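Local coordinates for ABC transporter, substrate-binding protein (Streptococcus pneumoniae, PDB 5G5Y) that captures short- and long-chain fructooligosaccharides, preferring tetrasaccharides and larger, and serves as the solute-binding protein of the FusABC-MsmK import system, at residues Y343-D346 and K347-N350; D433-A436 and H437-D441; A440-N443 and D444-R448. All blocks are in the same frame, centred on the assembly; numbering follows the deposited sequence.

Contact 1 (Y343-D346 and K347-N350)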
loop_
_atom_site.group_PDB
_atom_site.type_symbol
_atom_site.label_atom_id
_atom_site.label_comp_id
_atom_site.label_asym_id
_atom_site.label_seq_id
_atom_site.Cartn_x
_atom_site.Cartn_y
_atom_site.Cartn_z
ATOM N N TYR A 343 -21.438 -10.890 -9.537
ATOM C CA TYR A 343 -22.624 -10.428 -10.243
ATOM C C TYR A 343 -23.675 -11.529 -10.174
ATOM O O TYR A 343 -23.347 -12.701 -9.917
ATOM C CB TYR A 343 -22.284 -10.216 -11.737
ATOM C CG TYR A 343 -21.919 -11.510 -12.438
ATOM C CD1 TYR A 343 -20.601 -11.988 -12.419
ATOM C CD2 TYR A 343 -22.910 -12.323 -13.031
ATOM C CE1 TYR A 343 -20.271 -13.206 -12.995
ATOM C CE2 TYR A 343 -22.583 -13.532 -13.626
ATOM C CZ TYR A 343 -21.257 -13.968 -13.594
ATOM O OH TYR A 343 -20.919 -15.153 -14.162
ATOM N N GLY A 344 -24.924 -11.146 -10.459
ATOM C CA GLY A 344 -26.000 -12.101 -10.761
ATOM C C GLY A 344 -26.677 -12.783 -9.584
ATOM O O GLY A 344 -27.496 -13.681 -9.797
ATOM N N ASP A 345 -26.372 -12.389 -8.352
ATOM C CA ASP A 345 -27.062 -12.965 -7.192
ATOM C C ASP A 345 -28.451 -12.327 -7.037
ATOM O O ASP A 345 -28.568 -11.103 -6.953
ATOM C CB ASP A 345 -26.272 -12.774 -5.899
ATOM C CG ASP A 345 -26.652 -13.807 -4.800
ATOM O OD1 ASP A 345 -27.666 -14.541 -4.947
ATOM O OD2 ASP A 345 -25.930 -13.881 -3.785
ATOM N N ASP A 346 -29.493 -13.162 -6.986
ATOM C CA ASP A 346 -30.840 -12.680 -6.628
ATOM C C ASP A 346 -31.152 -12.674 -5.109
ATOM O O ASP A 346 -32.222 -12.252 -4.730
ATOM C CB ASP A 346 -31.926 -13.438 -7.412
ATOM C CG ASP A 346 -32.038 -14.905 -7.023
ATOM O OD1 ASP A 346 -31.389 -15.343 -6.049
ATOM O OD2 ASP A 346 -32.787 -15.638 -7.703
ATOM N N LYS A 347 -30.234 -13.121 -4.250
ATOM C CA LYS A 347 -30.477 -13.177 -2.790
ATOM C C LYS A 347 -29.827 -12.055 -1.979
ATOM O O LYS A 347 -30.095 -11.915 -0.783
ATOM C CB LYS A 347 -29.996 -14.513 -2.221
ATOM C CG LYS A 347 -30.530 -15.760 -2.922
ATOM C CD LYS A 347 -29.934 -17.024 -2.311
ATOM C CE LYS A 347 -30.529 -18.303 -2.876
ATOM N NZ LYS A 347 -30.011 -18.676 -4.233
ATOM N N GLN A 348 -28.930 -11.287 -2.604
ATOM C CA GLN A 348 -28.324 -10.112 -1.980
ATOM C C GLN A 348 -27.781 -9.198 -3.085
ATOM O O GLN A 348 -27.845 -9.538 -4.261
ATOM C CB GLN A 348 -27.218 -10.496 -0.950
ATOM C CG GLN A 348 -25.930 -11.028 -1.565
ATOM C CD GLN A 348 -24.950 -11.717 -0.606
ATOM O OE1 GLN A 348 -24.194 -12.606 -1.023
ATOM N NE2 GLN A 348 -24.922 -11.305 0.636
ATOM N N GLN A 349 -27.281 -8.030 -2.691
ATOM C CA GLN A 349 -26.735 -7.075 -3.630
ATOM C C GLN A 349 -25.481 -7.637 -4.327
ATOM O O GLN A 349 -24.903 -8.620 -3.873
ATOM C CB GLN A 349 -26.422 -5.761 -2.925
ATOM C CG GLN A 349 -27.656 -4.915 -2.671
ATOM C CD GLN A 349 -27.291 -3.572 -2.103
ATOM O OE1 GLN A 349 -26.775 -2.702 -2.819
ATOM N NE2 GLN A 349 -27.536 -3.385 -0.814
ATOM N N ASN A 350 -25.093 -6.998 -5.420
ATOM C CA ASN A 350 -23.928 -7.407 -6.239
ATOM C C ASN A 350 -22.964 -6.260 -6.461
ATOM O O ASN A 350 -23.374 -5.162 -6.772
ATOM C CB ASN A 350 -24.377 -7.921 -7.592
ATOM C CG ASN A 350 -25.199 -9.209 -7.486
ATOM O OD1 ASN A 350 -24.661 -10.310 -7.362
ATOM N ND2 ASN A 350 -26.529 -9.064 -7.527
HETATM O O HOH W 1 -23.294 -13.142 -3.809
HETATM O O HOH W 2 -27.559 -17.298 -5.032
#

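Contact 2 (D433-A436 and H437-D441). With ZN (zinc ion), chain H.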
loop_
_atom_site.group_PDB
_atom_site.type_symbol
_atom_site.label_atom_id
_atom_site.label_comp_id
_atom_site.label_asym_id
_atom_site.label_seq_id
_atom_site.Cartn_x
_atom_site.Cartn_y
_atom_site.Cartn_z
ATOM N N ASP A 433 16.807 -11.010 8.417
ATOM C CA ASP A 433 17.089 -10.807 9.834
ATOM C C ASP A 433 17.990 -9.590 10.093
ATOM O O ASP A 433 17.777 -8.870 11.043
ATOM C CB ASP A 433 17.725 -12.064 10.458
ATOM C CG ASP A 433 16.775 -13.272 10.476
ATOM O OD1 ASP A 433 15.528 -13.138 10.276
ATOM O OD2 ASP A 433 17.308 -14.375 10.703
ATOM N N LYS A 434 19.005 -9.384 9.274
ATOM C CA LYS A 434 19.868 -8.220 9.416
ATOM C C LYS A 434 19.109 -6.906 9.232
ATOM O O LYS A 434 19.313 -5.940 9.976
ATOM C CB LYS A 434 20.982 -8.249 8.376
ATOM C CG LYS A 434 22.049 -9.281 8.646
ATOM C CD LYS A 434 23.303 -9.085 7.800
ATOM C CE LYS A 434 23.086 -9.560 6.387
ATOM N NZ LYS A 434 24.261 -9.343 5.497
ATOM N N ILE A 435 18.255 -6.885 8.217
ATOM C CA ILE A 435 17.457 -5.700 7.888
ATOM C C ILE A 435 16.421 -5.423 8.991
ATOM O O ILE A 435 16.269 -4.279 9.408
ATOM C CB ILE A 435 16.806 -5.888 6.478
ATOM C CG1 ILE A 435 17.878 -5.882 5.380
ATOM C CG2 ILE A 435 15.705 -4.870 6.143
ATOM C CD1 ILE A 435 18.728 -4.632 5.274
ATOM N N ALA A 436 15.774 -6.475 9.495
ATOM C CA ALA A 436 14.799 -6.374 10.590
ATOM C C ALA A 436 15.397 -5.786 11.857
ATOM O O ALA A 436 14.774 -4.964 12.547
ATOM C CB ALA A 436 14.172 -7.740 10.887
ATOM N N HIS A 437 16.585 -6.251 12.194
ATOM C CA HIS A 437 17.310 -5.752 13.334
ATOM C C HIS A 437 17.635 -4.266 13.173
ATOM O O HIS A 437 17.384 -3.481 14.090
ATOM C CB HIS A 437 18.582 -6.584 13.553
ATOM C CG HIS A 437 19.443 -6.139 14.692
ATOM N ND1 HIS A 437 20.547 -6.862 15.089
ATOM C CD2 HIS A 437 19.378 -5.081 15.533
ATOM C CE1 HIS A 437 21.119 -6.270 16.121
ATOM N NE2 HIS A 437 20.429 -5.183 16.407
ATOM N N ILE A 438 18.195 -3.884 12.036
ATOM C CA ILE A 438 18.566 -2.501 11.818
ATOM C C ILE A 438 17.339 -1.573 11.916
ATOM O O ILE A 438 17.405 -0.492 12.555
ATOM C CB ILE A 438 19.357 -2.300 10.502
ATOM C CG1 ILE A 438 20.722 -2.995 10.613
ATOM C CG2 ILE A 438 19.607 -0.800 10.226
ATOM C CD1 ILE A 438 21.424 -3.162 9.279
ATOM N N GLU A 439 16.248 -1.995 11.289
ATOM C CA GLU A 439 14.991 -1.199 11.298
ATOM C C GLU A 439 14.394 -1.121 12.708
ATOM O O GLU A 439 13.921 -0.066 13.125
ATOM C CB GLU A 439 13.963 -1.793 10.325
ATOM C CG GLU A 439 14.339 -1.518 8.876
ATOM C CD GLU A 439 13.501 -2.283 7.853
ATOM O OE1 GLU A 439 12.581 -2.999 8.237
ATOM O OE2 GLU A 439 13.766 -2.157 6.643
ATOM N N ALA A 440 14.430 -2.220 13.444
ATOM C CA ALA A 440 13.956 -2.213 14.832
ATOM C C ALA A 440 14.774 -1.234 15.683
ATOM O O ALA A 440 14.228 -0.590 16.552
ATOM C CB ALA A 440 13.964 -3.601 15.428
ATOM N N ASP A 441 16.070 -1.102 15.416
ATOM C CA ASP A 441 16.925 -0.196 16.163
ATOM C C ASP A 441 16.761 1.240 15.756
ATOM O O ASP A 441 16.799 2.145 16.614
ATOM C CB ASP A 441 18.405 -0.556 15.982
ATOM C CG ASP A 441 18.845 -1.787 16.806
ATOM O OD1 ASP A 441 18.048 -2.420 17.545
ATOM O OD2 ASP A 441 20.052 -2.062 16.697
HETATM ZN ZN ZN H . 20.899 -3.661 17.634
#

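Contact 3 (A440-N443 and D444-R448). With ZN (zinc ion), chain H.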
loop_
_atom_site.group_PDB
_atom_site.type_symbol
_atom_site.label_atom_id
_atom_site.label_comp_id
_atom_site.label_asym_id
_atom_site.label_seq_id
_atom_site.Cartn_x
_atom_site.Cartn_y
_atom_site.Cartn_z
ATOM N N ALA A 440 14.430 -2.220 13.444
ATOM C CA ALA A 440 13.956 -2.213 14.832
ATOM C C ALA A 440 14.774 -1.234 15.683
ATOM O O ALA A 440 14.228 -0.590 16.552
ATOM C CB ALA A 440 13.964 -3.601 15.428
ATOM N N ASP A 441 16.070 -1.102 15.416
ATOM C CA ASP A 441 16.925 -0.196 16.163
ATOM C C ASP A 441 16.761 1.240 15.756
ATOM O O ASP A 441 16.799 2.145 16.614
ATOM C CB ASP A 441 18.405 -0.556 15.982
ATOM C CG ASP A 441 18.845 -1.787 16.806
ATOM O OD1 ASP A 441 18.048 -2.420 17.545
ATOM O OD2 ASP A 441 20.052 -2.062 16.697
ATOM N N MET A 442 16.684 1.493 14.443
ATOM C CA MET A 442 16.788 2.877 13.969
ATOM C C MET A 442 15.459 3.604 13.685
ATOM O O MET A 442 15.444 4.809 13.817
ATOM C CB MET A 442 17.779 3.061 12.823
ATOM C CG MET A 442 17.316 2.774 11.438
ATOM S SD MET A 442 18.603 3.234 10.238
ATOM C CE MET A 442 17.788 2.404 8.863
ATOM N N ASN A 443 14.376 2.881 13.384
ATOM C CA ASN A 443 13.154 3.520 12.870
ATOM C C ASN A 443 12.536 4.479 13.872
ATOM O O ASN A 443 12.257 5.653 13.541
ATOM C CB ASN A 443 12.134 2.496 12.360
ATOM C CG ASN A 443 12.545 1.893 11.018
ATOM O OD1 ASN A 443 13.557 2.293 10.439
ATOM N ND2 ASN A 443 11.764 0.953 10.520
ATOM N N ASP A 444 12.340 4.016 15.096
ATOM C CA ASP A 444 11.756 4.858 16.146
ATOM C C ASP A 444 12.687 6.016 16.478
ATOM O O ASP A 444 12.219 7.110 16.723
ATOM C CB ASP A 444 11.420 4.056 17.419
ATOM C CG ASP A 444 10.221 3.075 17.232
ATOM O OD1 ASP A 444 9.329 3.336 16.418
ATOM O OD2 ASP A 444 10.160 2.033 17.934
ATOM N N TYR A 445 13.993 5.778 16.446
ATOM C CA TYR A 445 15.004 6.845 16.671
ATOM C C TYR A 445 14.903 7.980 15.644
ATOM O O TYR A 445 14.954 9.176 15.974
ATOM C CB TYR A 445 16.419 6.237 16.663
ATOM C CG TYR A 445 17.522 7.249 16.714
ATOM C CD1 TYR A 445 17.824 7.927 17.902
ATOM C CD2 TYR A 445 18.271 7.546 15.589
ATOM C CE1 TYR A 445 18.836 8.872 17.936
ATOM C CE2 TYR A 445 19.274 8.488 15.608
ATOM C CZ TYR A 445 19.555 9.165 16.795
ATOM O OH TYR A 445 20.563 10.119 16.808
ATOM N N ILE A 446 14.785 7.608 14.378
ATOM C CA ILE A 446 14.623 8.592 13.318
ATOM C C ILE A 446 13.393 9.502 13.593
ATOM O O ILE A 446 13.471 10.741 13.496
ATOM C CB ILE A 446 14.496 7.901 11.944
ATOM C CG1 ILE A 446 15.861 7.352 11.511
ATOM C CG2 ILE A 446 13.950 8.870 10.880
ATOM C CD1 ILE A 446 15.769 6.332 10.426
ATOM N N TYR A 447 12.275 8.899 13.946
ATOM C CA TYR A 447 11.076 9.691 14.236
ATOM C C TYR A 447 11.190 10.470 15.549
ATOM O O TYR A 447 10.660 11.555 15.649
ATOM C CB TYR A 447 9.820 8.850 14.185
ATOM C CG TYR A 447 9.374 8.484 12.759
ATOM C CD1 TYR A 447 9.318 9.433 11.738
ATOM C CD2 TYR A 447 9.015 7.182 12.439
ATOM C CE1 TYR A 447 8.922 9.077 10.442
ATOM C CE2 TYR A 447 8.616 6.820 11.156
ATOM C CZ TYR A 447 8.565 7.782 10.163
ATOM O OH TYR A 447 8.147 7.441 8.903
ATOM N N ARG A 448 11.849 9.913 16.545
ATOM C CA ARG A 448 12.026 10.640 17.807
ATOM C C ARG A 448 12.822 11.934 17.575
ATOM O O ARG A 448 12.413 12.999 18.019
ATOM C CB ARG A 448 12.709 9.775 18.862
ATOM C CG ARG A 448 12.849 10.512 20.206
ATOM C CD ARG A 448 13.448 9.660 21.315
ATOM N NE ARG A 448 14.838 9.237 21.126
ATOM C CZ ARG A 448 15.931 9.962 21.392
ATOM N NH1 ARG A 448 15.859 11.233 21.803
ATOM N NH2 ARG A 448 17.135 9.403 21.234
HETATM ZN ZN ZN H . 20.899 -3.661 17.634
HETATM O O HOH W 3 12.369 1.228 15.755
HETATM O O HOH W 4 14.514 3.113 17.425
#

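Contact 1 (Y343-D346 and K347-N350)
D345 OD1 is gripped by two donors. The backbone N of K347 reaches it at 3.0 Å and comes from above the carboxylate plane, 66° out of it. A water donates to D345 OD1 at 2.8 Å and accepts from K347 NZ, so it bridges the two side chains. The bend at the end of the K347 chain (chi4 77°) turns NZ back to this water. The other carboxylate oxygen, D345 OD2, takes a second water at 2.7 Å, which also lies 3.0 Å from Q348 OE1. The carboxylate of D345 and the amide of Q348 stand nearly perpendicular, 89° apart. The bond from K347 N to D345 OD1, two residues back, is that of an Asx turn. It lies in the exposed loop between helix 332-340 and strand 352-355. The amide of N350 closes the loop with two bonds to the backbone of D345. N350 OD1 accepts from D345 N at 2.9 Å, the donor tilted from the carbonyl plane. N350 ND2 gives its N-H to a lone pair of D345 O at 2.9 Å, in the carbonyl plane. Both bonds together fix the rotation of the amide. Outside the loop, Q348 rests on K377 and T378 of helix 370-378.

Contact 2 (D433-A436 and H437-D441)
H437 N donates to D433 O at 3.1 Å, the first of four successive i to i+4 backbone bonds. I438 N follows with K434 O, and E439 N with I435 O. The last runs from A440 N to A436 O at 2.9 Å. On the buried side, side-chain carbons lie against oxygens. The I438 branch carrying CG1 lies against the backbone, with CG1 3.3 Å from K434 O. I435 turns CG2 to the carboxylate end of E439, and the closest pair is I435 CG2 and E439 OE2 at 3.4 Å. The two side chains run at a slant to each other. E439 OE2 is also hydrogen-bonded to Y478 of helix 475-492, and both isoleucines pack on that tyrosine. The metal contacts lie on another side of the helix. H437 NE2 and D441 OD2 each hold the zinc ion at 2.0 Å. The H437 side chain leaves with CG opposite the backbone N (chi1 178°), while D441 has CG beside its own backbone N (chi1 -77°). The carboxylate of D441 thus meets the imidazole edge in the ring plane, and the zinc ion sits between the two groups. A histidine and an aspartate four residues apart on one helix face form an i, i+4 metal-binding pair, here holding a zinc ion with two protein ligands.

Contact 3 (A440-N443 and D444-R448)
M442 and I446 lie side by side and point the same way, with M442 CG 4.0 Å from I446 CD1. M442 CG sits between its backbone N and carbonyl carbon (chi1 83°), the chain extended alongside I446. Between the same residues, I446 N donates to M442 O at 2.9 Å, nearly along the carbonyl axis. Y447 N makes the next bond of the series, to N443 O, at a longer 3.3 Å. M442 O lies at the edge of the Y445 ring, near its plane, with Y445 CB 3.3 Å away. In the turn before, water takes the place of the direct bonds that D444 N and Y445 N would make. One water donates to A440 O at 2.7 Å and accepts from D444 N. A second donates to D441 O at 2.6 Å and accepts from Y445 N. Further out, M442 and I446 both pack on F220 of strand 218-220, itself a calcium ligand. I446 and Y445 also meet L470 of helix 459-472. The hydroxyl of Y447 is hydrogen-bonded to N189 and K195. Two water-bridged carbonyl and amide pairs in succession, with regular bonding resumed beyond them, mark a hydrated kink within the long alpha helix 429-455.

In the fold
Contact 1 comes first along the chain. Contacts 2 and 3 come later, on helix 429-455, and overlap at A440 and D441. The centres of contacts 2 and 3 are about 11 Å apart. Contact 1 lies on the opposite side of the chain's centre, about 48 Å from contact 2 and 49 Å from contact 3, centre to centre. It is a surface turn near the substrate site but not touching it: the side chain of its Q348 is about 10 Å from those of R375 and E379, which bind substrate. The other two follow one long helix from its zinc-binding pair to its kink, where I446 links the helix to a calcium site by packing on F220.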